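Local coordinates for nickel-dependent hydrogenase large subunit (PDB 3MYR), which forms the nickel–iron-bearing half of a heterodimeric hydrogenase, oxidises molecular hydrogen with an electron acceptor, and probably recycles the hydrogen released by nitrogenase, at residues G279-Y284 and G389-V394; S385-P390 and T511-P516; G488-W493 and V507-W512; G524-A529 and F552-A557. One frame throughout, in Å; residues are numbered along the deposited sequence.

Interaction 1. Residues G279-Y284 and G389-V394; sequences GNFLCY and GPLARV
F281 and A392 bring the backbones closest, their CA atoms 5.0 Å apart, where strand 281-283 passes the first turn of helix 390-394 at a crossing angle of -80°, nearly perpendicular. Small groups make that approach possible. A392 turns its methyl at the strand, with CB 3.7 Å from F281 CB and also against the carbonyl oxygen of L282. The ring of F281 is swung beside its own backbone N (chi1 -60°), which lays CE2 3.9 Å from CD2 of L391. Two residues on, C283 sends SG to the same turn of helix, where it rests 3.6 Å from A392 O and close to CA and CG of R393. A water links the two backbones: it donates to L282 O and accepts from G389 N, 3.1 Å away, so the amide of the helix N-cap residue has a partner. The chain of R393 bends at chi3, and its guanidinium lies with one face over G389 C. Its charge is met by E436 and E484, with F300 in cation-pi contact. The R393 side chain comes within about 7 Å of the bound nickel–iron centre. The arrangement is a buried, near-perpendicular packing of strand 281-288 on the start of helix 390-399, beside the [NiFe] site.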
loop_
_atom_site.group_PDB
_atom_site.type_symbol
_atom_site.label_atom_id
_atom_site.label_comp_id
_atom_site.label_asym_id
_atom_site.label_seq_id
_atom_site.Cartn_x
_atom_site.Cartn_y
_atom_site.Cartn_z
ATOM N N GLY B 279 9.173 16.979 -16.547
ATOM C CA GLY B 279 8.628 17.006 -17.886
ATOM C C GLY B 279 8.640 15.649 -18.645
ATOM O O GLY B 279 8.222 15.615 -19.802
ATOM N N ASN B 280 9.116 14.571 -18.028
ATOM C CA ASN B 280 9.206 13.235 -18.681
ATOM C C ASN B 280 8.333 12.257 -17.899
ATOM O O ASN B 280 8.347 12.302 -16.678
ATOM C CB ASN B 280 10.640 12.727 -18.619
ATOM C CG ASN B 280 11.636 13.757 -19.171
ATOM O OD1 ASN B 280 11.340 14.460 -20.154
ATOM N ND2 ASN B 280 12.800 13.833 -18.566
ATOM N N PHE B 281 7.591 11.386 -18.591
ATOM C CA PHE B 281 6.613 10.496 -17.945
ATOM C C PHE B 281 6.736 9.111 -18.539
ATOM O O PHE B 281 6.952 8.984 -19.712
ATOM C CB PHE B 281 5.193 11.036 -18.122
ATOM C CG PHE B 281 5.044 12.374 -17.534
ATOM C CD1 PHE B 281 5.445 13.505 -18.263
ATOM C CD2 PHE B 281 4.593 12.525 -16.201
ATOM C CE1 PHE B 281 5.381 14.826 -17.676
ATOM C CE2 PHE B 281 4.512 13.807 -15.618
ATOM C CZ PHE B 281 4.980 14.946 -16.339
ATOM N N LEU B 282 6.587 8.077 -17.724
ATOM C CA LEU B 282 6.761 6.744 -18.219
ATOM C C LEU B 282 5.577 5.855 -17.787
ATOM O O LEU B 282 5.195 5.848 -16.594
ATOM C CB LEU B 282 8.101 6.210 -17.674
ATOM C CG LEU B 282 8.410 4.722 -17.792
ATOM C CD1 LEU B 282 8.757 4.431 -19.266
ATOM C CD2 LEU B 282 9.563 4.359 -16.876
ATOM N N CYS B 283 5.070 5.063 -18.755
ATOM C CA CYS B 283 4.065 4.033 -18.519
ATOM C C CYS B 283 4.487 2.716 -19.144
ATOM O O CYS B 283 4.874 2.697 -20.301
ATOM C CB CYS B 283 2.730 4.405 -19.170
ATOM S SG CYS B 283 2.045 5.921 -18.498
ATOM N N TYR B 284 4.283 1.622 -18.423
ATOM C CA TYR B 284 4.365 0.310 -19.043
ATOM C C TYR B 284 3.023 -0.101 -19.633
ATOM O O TYR B 284 2.984 -1.035 -20.465
ATOM C CB TYR B 284 4.836 -0.736 -18.044
ATOM C CG TYR B 284 6.152 -0.461 -17.349
ATOM C CD1 TYR B 284 7.149 0.335 -17.956
ATOM C CD2 TYR B 284 6.457 -1.107 -16.115
ATOM C CE1 TYR B 284 8.405 0.534 -17.315
ATOM C CE2 TYR B 284 7.747 -0.896 -15.440
ATOM C CZ TYR B 284 8.668 -0.033 -16.038
ATOM O OH TYR B 284 9.872 0.176 -15.379
ATOM N N GLY B 389 2.953 7.253 -12.670
ATOM C CA GLY B 389 1.788 7.314 -11.765
ATOM C C GLY B 389 0.614 7.931 -12.524
ATOM O O GLY B 389 0.598 7.962 -13.780
ATOM N N PRO B 390 -0.413 8.391 -11.777
ATOM C CA PRO B 390 -1.614 8.871 -12.456
ATOM C C PRO B 390 -1.386 9.959 -13.475
ATOM O O PRO B 390 -2.091 9.995 -14.483
ATOM C CB PRO B 390 -2.514 9.401 -11.294
ATOM C CG PRO B 390 -2.086 8.531 -10.095
ATOM C CD PRO B 390 -0.548 8.362 -10.308
ATOM N N LEU B 391 -0.506 10.921 -13.188
ATOM C CA LEU B 391 -0.274 12.016 -14.154
ATOM C C LEU B 391 0.323 11.461 -15.480
ATOM O O LEU B 391 -0.082 11.840 -16.588
ATOM C CB LEU B 391 0.630 13.103 -13.565
ATOM C CG LEU B 391 0.814 14.402 -14.420
ATOM C CD1 LEU B 391 -0.513 14.995 -14.991
ATOM C CD2 LEU B 391 1.606 15.513 -13.623
ATOM N N ALA B 392 1.263 10.527 -15.358
ATOM C CA ALA B 392 1.878 9.902 -16.559
ATOM C C ALA B 392 0.818 9.183 -17.355
ATOM O O ALA B 392 0.804 9.267 -18.578
ATOM C CB ALA B 392 2.951 8.913 -16.170
ATOM N N ARG B 393 -0.122 8.521 -16.666
ATOM C CA ARG B 393 -1.136 7.727 -17.364
ATOM C C ARG B 393 -2.123 8.641 -18.051
ATOM O O ARG B 393 -2.553 8.406 -19.198
ATOM C CB ARG B 393 -1.853 6.746 -16.404
ATOM C CG ARG B 393 -1.034 5.428 -16.163
ATOM C CD ARG B 393 -1.893 4.423 -15.302
ATOM N NE ARG B 393 -2.136 4.992 -13.958
ATOM C CZ ARG B 393 -1.413 4.788 -12.854
ATOM N NH1 ARG B 393 -1.820 5.313 -11.689
ATOM N NH2 ARG B 393 -0.312 4.051 -12.875
ATOM N N VAL B 394 -2.530 9.672 -17.337
ATOM C CA VAL B 394 -3.554 10.553 -17.905
ATOM C C VAL B 394 -2.958 11.320 -19.081
ATOM O O VAL B 394 -3.599 11.483 -20.128
ATOM C CB VAL B 394 -4.200 11.479 -16.837
ATOM C CG1 VAL B 394 -5.007 12.590 -17.469
ATOM C CG2 VAL B 394 -5.073 10.633 -15.926
HETATM O O HOH W 1 3.306 5.070 -14.908
#

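Interaction 2. Residues S385-P390 and T511-P516; sequences SVEVGP and TWNAGP
N513 reaches out from helix 511-514 and uses both ends of its amide on the backbone of one residue, V388. OD1 takes the V388 N-H at 2.9 Å, in the carbonyl plane and on a lone pair, with an N-H...O angle of 165°. In return ND2 donates to V388 O at 3.1 Å; the acceptor lies almost in the amide plane, while the donor stands 38° out of the plane of the V388 carbonyl. With chi1 at -68°, CG of N513 sits beside its own backbone N, and the paired bonds fix the amide against flipping. The carboxamide pairs with the V388 backbone as a peptide group would, tying the loop before helix 390-399 to helix 509-514, and the N513 side chain is about 7 Å from the bound nickel–iron centre. A second polar link runs through a water that donates to both V386 O and W512 O, each at 2.7 Å, so the carbonyl of W512 has a partner beyond its helix. The carboxylate of E387 forms a salt bridge with R429, and only its CA and the start of its side chain lie near N513 OD1. Apolar contacts flank the amide. V388 CG1 stands 4.1 Å above one face of the W512 indole, toward the rim, and its CG2 packs on W512 CB. V386 CG2 comes obliquely against the benzene part of that indole, 3.4 Å from CE3.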
loop_
_atom_site.group_PDB
_atom_site.type_symbol
_atom_site.label_atom_id
_atom_site.label_comp_id
_atom_site.label_asym_id
_atom_site.label_seq_id
_atom_site.Cartn_x
_atom_site.Cartn_y
_atom_site.Cartn_z
ATOM N N SER B 385 15.573 11.115 -15.732
ATOM C CA SER B 385 14.618 11.114 -14.641
ATOM C C SER B 385 13.245 11.237 -15.214
ATOM O O SER B 385 13.023 12.113 -16.042
ATOM C CB SER B 385 14.860 12.294 -13.725
ATOM O OG SER B 385 15.991 12.025 -12.929
ATOM N N VAL B 386 12.315 10.382 -14.747
ATOM C CA VAL B 386 10.970 10.433 -15.234
ATOM C C VAL B 386 9.990 10.401 -14.039
ATOM O O VAL B 386 10.361 10.012 -12.917
ATOM C CB VAL B 386 10.671 9.248 -16.253
ATOM C CG1 VAL B 386 11.618 9.244 -17.407
ATOM C CG2 VAL B 386 10.805 7.928 -15.556
ATOM N N GLU B 387 8.742 10.765 -14.313
ATOM C CA GLU B 387 7.675 10.643 -13.325
ATOM C C GLU B 387 6.744 9.501 -13.765
ATOM O O GLU B 387 6.447 9.372 -14.980
ATOM C CB GLU B 387 6.861 11.926 -13.215
ATOM C CG GLU B 387 5.562 11.708 -12.406
ATOM C CD GLU B 387 4.851 12.997 -11.992
ATOM O OE1 GLU B 387 3.640 12.944 -11.609
ATOM O OE2 GLU B 387 5.482 14.079 -12.090
ATOM N N VAL B 388 6.287 8.671 -12.807
ATOM C CA VAL B 388 5.298 7.667 -13.154
ATOM C C VAL B 388 4.038 7.911 -12.320
ATOM O O VAL B 388 4.057 8.655 -11.328
ATOM C CB VAL B 388 5.819 6.198 -12.884
ATOM C CG1 VAL B 388 7.066 5.941 -13.815
ATOM C CG2 VAL B 388 6.262 6.053 -11.394
ATOM N N GLY B 389 2.953 7.253 -12.670
ATOM C CA GLY B 389 1.788 7.314 -11.765
ATOM C C GLY B 389 0.614 7.931 -12.524
ATOM O O GLY B 389 0.598 7.962 -13.780
ATOM N N PRO B 390 -0.413 8.391 -11.777
ATOM C CA PRO B 390 -1.614 8.871 -12.456
ATOM C C PRO B 390 -1.386 9.959 -13.475
ATOM O O PRO B 390 -2.091 9.995 -14.483
ATOM C CB PRO B 390 -2.514 9.401 -11.294
ATOM C CG PRO B 390 -2.086 8.531 -10.095
ATOM C CD PRO B 390 -0.548 8.362 -10.308
ATOM N N THR B 511 10.006 4.001 -6.328
ATOM C CA THR B 511 11.469 4.016 -6.623
ATOM C C THR B 511 11.797 5.080 -7.656
ATOM O O THR B 511 12.651 5.924 -7.432
ATOM C CB THR B 511 12.053 2.631 -7.069
ATOM O OG1 THR B 511 11.458 1.607 -6.261
ATOM C CG2 THR B 511 13.585 2.616 -6.857
ATOM N N TRP B 512 11.104 5.059 -8.794
ATOM C CA TRP B 512 11.271 6.119 -9.807
ATOM C C TRP B 512 11.069 7.493 -9.203
ATOM O O TRP B 512 11.939 8.382 -9.358
ATOM C CB TRP B 512 10.190 5.955 -10.932
ATOM C CG TRP B 512 10.452 4.767 -11.809
ATOM C CD1 TRP B 512 9.868 3.549 -11.723
ATOM C CD2 TRP B 512 11.356 4.711 -12.927
ATOM N NE1 TRP B 512 10.321 2.726 -12.740
ATOM C CE2 TRP B 512 11.253 3.411 -13.483
ATOM C CE3 TRP B 512 12.244 5.643 -13.516
ATOM C CZ2 TRP B 512 12.003 3.002 -14.614
ATOM C CZ3 TRP B 512 13.005 5.243 -14.633
ATOM C CH2 TRP B 512 12.869 3.925 -15.192
ATOM N N ASN B 513 9.883 7.729 -8.606
ATOM C CA ASN B 513 9.548 9.129 -8.246
ATOM C C ASN B 513 10.366 9.687 -7.086
ATOM O O ASN B 513 10.759 10.859 -7.069
ATOM C CB ASN B 513 8.039 9.211 -7.900
ATOM C CG ASN B 513 7.152 8.991 -9.124
ATOM O OD1 ASN B 513 7.571 9.240 -10.255
ATOM N ND2 ASN B 513 5.917 8.600 -8.897
ATOM N N ALA B 514 10.571 8.862 -6.053
ATOM C CA ALA B 514 11.176 9.328 -4.790
ATOM C C ALA B 514 12.707 9.113 -4.757
ATOM O O ALA B 514 13.399 9.448 -3.759
ATOM C CB ALA B 514 10.544 8.550 -3.661
ATOM N N GLY B 515 13.231 8.425 -5.758
ATOM C CA GLY B 515 14.628 7.978 -5.720
ATOM C C GLY B 515 15.548 9.191 -5.810
ATOM O O GLY B 515 15.127 10.276 -6.238
ATOM N N PRO B 516 16.808 9.033 -5.401
ATOM C CA PRO B 516 17.622 10.249 -5.246
ATOM C C PRO B 516 18.338 10.597 -6.551
ATOM O O PRO B 516 17.958 10.119 -7.650
ATOM C CB PRO B 516 18.640 9.844 -4.143
ATOM C CG PRO B 516 18.924 8.368 -4.523
ATOM C CD PRO B 516 17.501 7.816 -4.896
HETATM O O HOH W 2 12.289 10.414 -11.080
#

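Interaction 3. Residues G488-W493 and V507-W512; sequences GALGHW and VVPSTW. With NFV (Ni-Fe oxidized active center), chain N.
P509 and G488 make the dense end of this contact: P509 CG lies 3.3 Å from G488 O, and CB rests on the G488 backbone, where a side chain on the glycine would be crowded. P509 CD bridges onward to A489 O and to CB of L490. L490 holds CG anti to its backbone N (chi1 163°), which places CD1 3.9 Å from V508 CG2 and CD2 3.7 Å from O1 of the nickel–iron centre. Replacing L490 with an alanine would probably open a gap beside the diatomic ligand ending in O1, taking CD1 away from V508 CG2. Next to this packing, G491 and V507 form an antiparallel hydrogen-bonded pair, G491 N to V507 O at 3.1 Å and V507 N to G491 O, both nearly straight. Strand 500-507, at one edge of the three-stranded antiparallel sheet, stops here, and helix 509-514 starts at once with V508 as N-cap. That turn delivers S510 to the metal centre, where its N and OG both donate to the ligand nitrogen N3, OG at 2.9 Å. R487 N also donates to the centre. The looser side lies toward W512. There W512 CD1 stays 4.0 Å from A489 O. A water does the joining, donating to the carbonyls of A489 and V507; it also accepts from W512 NE1, in the ring plane. At the far end, W493 CZ3 lies 3.7 Å from V507 CG2, while the NE1 of W493 bonds to L318 O.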
loop_
_atom_site.group_PDB
_atom_site.type_symbol
_atom_site.label_atom_id
_atom_site.label_comp_id
_atom_site.label_asym_id
_atom_site.label_seq_id
_atom_site.Cartn_x
_atom_site.Cartn_y
_atom_site.Cartn_z
ATOM N N GLY B 488 2.087 4.017 -10.218
ATOM C CA GLY B 488 2.720 4.140 -11.531
ATOM C C GLY B 488 3.333 2.778 -11.965
ATOM O O GLY B 488 3.004 1.705 -11.404
ATOM N N ALA B 489 4.265 2.834 -12.913
ATOM C CA ALA B 489 4.762 1.673 -13.620
ATOM C C ALA B 489 5.590 0.791 -12.696
ATOM O O ALA B 489 6.565 1.283 -12.150
ATOM C CB ALA B 489 5.683 2.146 -14.778
ATOM N N LEU B 490 5.311 -0.513 -12.674
ATOM C CA LEU B 490 5.906 -1.439 -11.730
ATOM C C LEU B 490 6.394 -2.566 -12.599
ATOM O O LEU B 490 5.652 -3.010 -13.485
ATOM C CB LEU B 490 4.828 -2.026 -10.756
ATOM C CG LEU B 490 5.190 -3.308 -9.971
ATOM C CD1 LEU B 490 6.299 -3.007 -8.965
ATOM C CD2 LEU B 490 3.964 -3.814 -9.119
ATOM N N GLY B 491 7.619 -3.041 -12.355
ATOM C CA GLY B 491 8.129 -4.205 -13.075
ATOM C C GLY B 491 8.882 -5.115 -12.091
ATOM O O GLY B 491 9.580 -4.588 -11.179
ATOM N N HIS B 492 8.782 -6.447 -12.289
ATOM C CA HIS B 492 9.562 -7.407 -11.566
ATOM C C HIS B 492 10.339 -8.147 -12.636
ATOM O O HIS B 492 9.728 -8.740 -13.529
ATOM C CB HIS B 492 8.685 -8.408 -10.835
ATOM C CG HIS B 492 7.982 -7.835 -9.635
ATOM N ND1 HIS B 492 7.389 -8.625 -8.685
ATOM C CD2 HIS B 492 7.823 -6.555 -9.212
ATOM C CE1 HIS B 492 6.864 -7.862 -7.740
ATOM N NE2 HIS B 492 7.155 -6.603 -8.015
ATOM N N TRP B 493 11.675 -8.128 -12.546
ATOM C CA TRP B 493 12.465 -8.895 -13.519
ATOM C C TRP B 493 12.970 -10.154 -12.811
ATOM O O TRP B 493 13.601 -10.047 -11.751
ATOM C CB TRP B 493 13.648 -8.050 -13.966
ATOM C CG TRP B 493 13.298 -7.014 -14.986
ATOM C CD1 TRP B 493 13.591 -7.075 -16.333
ATOM C CD2 TRP B 493 12.719 -5.714 -14.756
ATOM N NE1 TRP B 493 13.195 -5.917 -16.944
ATOM C CE2 TRP B 493 12.636 -5.076 -16.011
ATOM C CE3 TRP B 493 12.140 -5.072 -13.619
ATOM C CZ2 TRP B 493 12.098 -3.792 -16.168
ATOM C CZ3 TRP B 493 11.626 -3.796 -13.756
ATOM C CH2 TRP B 493 11.592 -3.160 -15.031
ATOM N N VAL B 507 11.586 -2.963 -9.665
ATOM C CA VAL B 507 11.688 -1.517 -9.764
ATOM C C VAL B 507 10.257 -1.018 -9.701
ATOM O O VAL B 507 9.423 -1.336 -10.540
ATOM C CB VAL B 507 12.331 -1.069 -11.081
ATOM C CG1 VAL B 507 12.548 0.442 -11.056
ATOM C CG2 VAL B 507 13.676 -1.853 -11.350
ATOM N N VAL B 508 10.014 -0.162 -8.733
ATOM C CA VAL B 508 8.660 0.085 -8.215
ATOM C C VAL B 508 8.328 1.597 -8.460
ATOM O O VAL B 508 9.249 2.424 -8.541
ATOM C CB VAL B 508 8.629 -0.312 -6.716
ATOM C CG1 VAL B 508 7.223 -0.237 -6.171
ATOM C CG2 VAL B 508 9.135 -1.792 -6.607
ATOM N N PRO B 509 7.053 1.939 -8.654
ATOM C CA PRO B 509 6.765 3.354 -8.985
ATOM C C PRO B 509 7.379 4.418 -8.048
ATOM O O PRO B 509 8.011 5.368 -8.516
ATOM C CB PRO B 509 5.226 3.419 -9.050
ATOM C CG PRO B 509 4.727 2.065 -8.594
ATOM C CD PRO B 509 5.856 1.089 -8.846
ATOM N N SER B 510 7.326 4.199 -6.742
ATOM C CA SER B 510 7.878 5.203 -5.845
ATOM C C SER B 510 9.404 5.118 -5.864
ATOM O O SER B 510 10.020 6.094 -5.515
ATOM C CB SER B 510 7.338 5.056 -4.419
ATOM O OG SER B 510 5.989 5.465 -4.430
ATOM N N THR B 511 10.006 4.001 -6.328
ATOM C CA THR B 511 11.469 4.016 -6.623
ATOM C C THR B 511 11.797 5.080 -7.656
ATOM O O THR B 511 12.651 5.924 -7.432
ATOM C CB THR B 511 12.053 2.631 -7.069
ATOM O OG1 THR B 511 11.458 1.607 -6.261
ATOM C CG2 THR B 511 13.585 2.616 -6.857
ATOM N N TRP B 512 11.104 5.059 -8.794
ATOM C CA TRP B 512 11.271 6.119 -9.807
ATOM C C TRP B 512 11.069 7.493 -9.203
ATOM O O TRP B 512 11.939 8.382 -9.358
ATOM C CB TRP B 512 10.190 5.955 -10.932
ATOM C CG TRP B 512 10.452 4.767 -11.809
ATOM C CD1 TRP B 512 9.868 3.549 -11.723
ATOM C CD2 TRP B 512 11.356 4.711 -12.927
ATOM N NE1 TRP B 512 10.321 2.726 -12.740
ATOM C CE2 TRP B 512 11.253 3.411 -13.483
ATOM C CE3 TRP B 512 12.244 5.643 -13.516
ATOM C CZ2 TRP B 512 12.003 3.002 -14.614
ATOM C CZ3 TRP B 512 13.005 5.243 -14.633
ATOM C CH2 TRP B 512 12.869 3.925 -15.192
HETATM FE FE NFV N . 3.185 0.517 -4.542
HETATM NI NI NFV N . 2.952 0.568 -1.538
HETATM C C1 NFV N . 3.649 -0.339 -5.779
HETATM O O1 NFV N . 3.981 -0.968 -6.793
HETATM C C2 NFV N . 1.773 1.223 -5.612
HETATM N N2 NFV N . 0.896 1.637 -6.290
HETATM C C3 NFV N . 4.336 1.945 -4.974
HETATM N N3 NFV N . 5.073 2.818 -5.232
HETATM O O4 NFV N . 2.501 1.617 -3.035
HETATM O O HOH W 3 9.088 0.139 -12.725
#

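Interaction 4. Residues G524-A529 and F552-A557; sequences GAYEAA and FDPCIA. With NFV (Ni-Fe oxidized active center), chain N.
Y526 and F552 carry the apolar part, their rings oblique with centroids 4.9 Å apart and planes at 43°. Y526 CD1 lies over one face of the F552 ring, toward its rim, and CE1 comes close to F552 CB. The methyls of helix 525-529 enclose that ring further: A529 CB meets it at the edge, 3.6 Å from CE2, and A525 CB approaches CE1 obliquely at 3.8 Å. CG of F552 lies beside the backbone N (chi1 -72°), which turns the ring toward these helix residues; R429 adds a cation-pi contact. An alanine in place of F552 would probably open a gap beside A525 and A529 and leave Y526 CD1 with no ring face to lie on. P554 packs obliquely on the other end of the tyrosine, its CG 3.7 Å from Y526 CZ.

Among the polar links, a water in the plane of the Y526 ring sits 2.7 Å from OH and donates to F552 O, tying the tyrosine to the turn where the chain leaves helix 543-551. Within 524-529, G524 N donates to E527 OE2 at 3.1 Å, a side-chain bond at the N-terminus of helix 525-531.

C555, N-cap of helix 556-560, binds nickel through SG at 2.2 Å, with C61 as a further nickel ligand. D553, two residues earlier, forms a salt bridge with R487. The contact lies beside the C-terminal cysteine segment, a hallmark of the [NiFe] hydrogenase large subunit and its bimetallic site.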
loop_
_atom_site.group_PDB
_atom_site.type_symbol
_atom_site.label_atom_id
_atom_site.label_comp_id
_atom_site.label_asym_id
_atom_site.label_seq_id
_atom_site.Cartn_x
_atom_site.Cartn_y
_atom_site.Cartn_z
ATOM N N GLY B 524 15.602 13.302 -8.761
ATOM C CA GLY B 524 14.388 12.559 -9.018
ATOM C C GLY B 524 13.113 13.416 -8.963
ATOM O O GLY B 524 13.168 14.590 -8.585
ATOM N N ALA B 525 11.952 12.806 -9.291
ATOM C CA ALA B 525 10.675 13.556 -9.393
ATOM C C ALA B 525 10.340 14.383 -8.126
ATOM O O ALA B 525 10.048 15.570 -8.238
ATOM C CB ALA B 525 9.547 12.686 -9.784
ATOM N N TYR B 526 10.445 13.786 -6.939
ATOM C CA TYR B 526 10.033 14.538 -5.716
ATOM C C TYR B 526 10.955 15.737 -5.594
ATOM O O TYR B 526 10.549 16.831 -5.277
ATOM C CB TYR B 526 10.247 13.707 -4.446
ATOM C CG TYR B 526 9.293 12.544 -4.215
ATOM C CD1 TYR B 526 8.417 12.094 -5.217
ATOM C CD2 TYR B 526 9.292 11.881 -3.003
ATOM C CE1 TYR B 526 7.534 11.023 -4.989
ATOM C CE2 TYR B 526 8.400 10.804 -2.761
ATOM C CZ TYR B 526 7.572 10.350 -3.770
ATOM O OH TYR B 526 6.820 9.198 -3.576
ATOM N N GLU B 527 12.242 15.487 -5.766
ATOM C CA GLU B 527 13.244 16.513 -5.574
ATOM C C GLU B 527 13.074 17.648 -6.609
ATOM O O GLU B 527 13.102 18.843 -6.263
ATOM C CB GLU B 527 14.665 15.870 -5.612
ATOM C CG GLU B 527 14.953 14.820 -4.484
ATOM C CD GLU B 527 16.274 14.051 -4.762
ATOM O OE1 GLU B 527 16.967 13.608 -3.812
ATOM O OE2 GLU B 527 16.650 13.923 -5.955
ATOM N N ALA B 528 12.843 17.286 -7.864
ATOM C CA ALA B 528 12.711 18.312 -8.897
ATOM C C ALA B 528 11.375 19.033 -8.671
ATOM O O ALA B 528 11.273 20.242 -8.937
ATOM C CB ALA B 528 12.756 17.702 -10.314
ATOM N N ALA B 529 10.372 18.329 -8.128
ATOM C CA ALA B 529 9.054 18.941 -7.883
ATOM C C ALA B 529 9.145 20.065 -6.812
ATOM O O ALA B 529 8.547 21.124 -6.981
ATOM C CB ALA B 529 8.047 17.871 -7.449
ATOM N N PHE B 552 2.278 12.924 -4.947
ATOM C CA PHE B 552 2.861 11.711 -5.586
ATOM C C PHE B 552 2.416 10.396 -4.943
ATOM O O PHE B 552 2.765 9.322 -5.446
ATOM C CB PHE B 552 4.430 11.748 -5.556
ATOM C CG PHE B 552 5.037 12.747 -6.489
ATOM C CD1 PHE B 552 5.375 12.377 -7.781
ATOM C CD2 PHE B 552 5.385 14.036 -6.039
ATOM C CE1 PHE B 552 5.996 13.255 -8.669
ATOM C CE2 PHE B 552 6.000 14.952 -6.924
ATOM C CZ PHE B 552 6.315 14.575 -8.221
ATOM N N ASP B 553 1.691 10.479 -3.817
ATOM C CA ASP B 553 1.213 9.298 -3.093
ATOM C C ASP B 553 2.436 8.388 -2.763
ATOM O O ASP B 553 2.486 7.237 -3.179
ATOM C CB ASP B 553 0.189 8.569 -4.017
ATOM C CG ASP B 553 -0.628 7.458 -3.310
ATOM O OD1 ASP B 553 -1.427 6.798 -4.042
ATOM O OD2 ASP B 553 -0.425 7.158 -2.100
ATOM N N PRO B 554 3.434 8.900 -2.025
ATOM C CA PRO B 554 4.659 8.100 -1.791
ATOM C C PRO B 554 4.403 6.798 -1.027
ATOM O O PRO B 554 3.564 6.747 -0.131
ATOM C CB PRO B 554 5.538 9.004 -0.914
ATOM C CG PRO B 554 4.979 10.426 -1.098
ATOM C CD PRO B 554 3.516 10.243 -1.421
ATOM N N CYS B 555 5.165 5.764 -1.356
ATOM C CA CYS B 555 5.142 4.529 -0.611
ATOM C C CYS B 555 6.582 4.025 -0.549
ATOM O O CYS B 555 7.154 3.633 -1.569
ATOM C CB CYS B 555 4.224 3.519 -1.310
ATOM S SG CYS B 555 4.245 1.955 -0.337
ATOM N N ILE B 556 7.202 4.094 0.634
ATOM C CA ILE B 556 8.669 3.861 0.733
ATOM C C ILE B 556 8.905 2.373 0.968
ATOM O O ILE B 556 9.985 1.844 0.685
ATOM C CB ILE B 556 9.328 4.722 1.842
ATOM C CG1 ILE B 556 9.137 6.265 1.560
ATOM C CG2 ILE B 556 10.796 4.418 1.936
ATOM C CD1 ILE B 556 9.191 6.745 0.092
ATOM N N ALA B 557 7.900 1.679 1.483
ATOM C CA ALA B 557 8.075 0.218 1.569
ATOM C C ALA B 557 8.111 -0.289 0.116
ATOM O O ALA B 557 9.014 -1.055 -0.257
ATOM C CB ALA B 557 6.855 -0.445 2.344
HETATM FE FE NFV N . 3.185 0.517 -4.542
HETATM NI NI NFV N . 2.952 0.568 -1.538
HETATM C C1 NFV N . 3.649 -0.339 -5.779
HETATM O O1 NFV N . 3.981 -0.968 -6.793
HETATM C C2 NFV N . 1.773 1.223 -5.612
HETATM N N2 NFV N . 0.896 1.637 -6.290
HETATM C C3 NFV N . 4.336 1.945 -4.974
HETATM N N3 NFV N . 5.073 2.818 -5.232
HETATM O O4 NFV N . 2.501 1.617 -3.035
HETATM O O HOH W 4 5.317 7.951 -5.460
#

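Overall arrangement
The four contacts lie with centres 6 to 13 Å apart in the buried middle of the large subunit. Along the chain, interaction 1 runs into interaction 2, which shares G389 and P390; interactions 2 and 3 share T511 and W512 on helix 509-514. N280 and L282 probably hydrogen-bond to E387, joining the first two. Interaction 4 follows on helix 525-531, whose Y526 N probably bonds to N513 O, and S510 OG probably bonds to C555 N. Interactions 3 and 4 both touch the nickel–iron centre, so distant parts of the sequence meet through helix 509-514 around the active site.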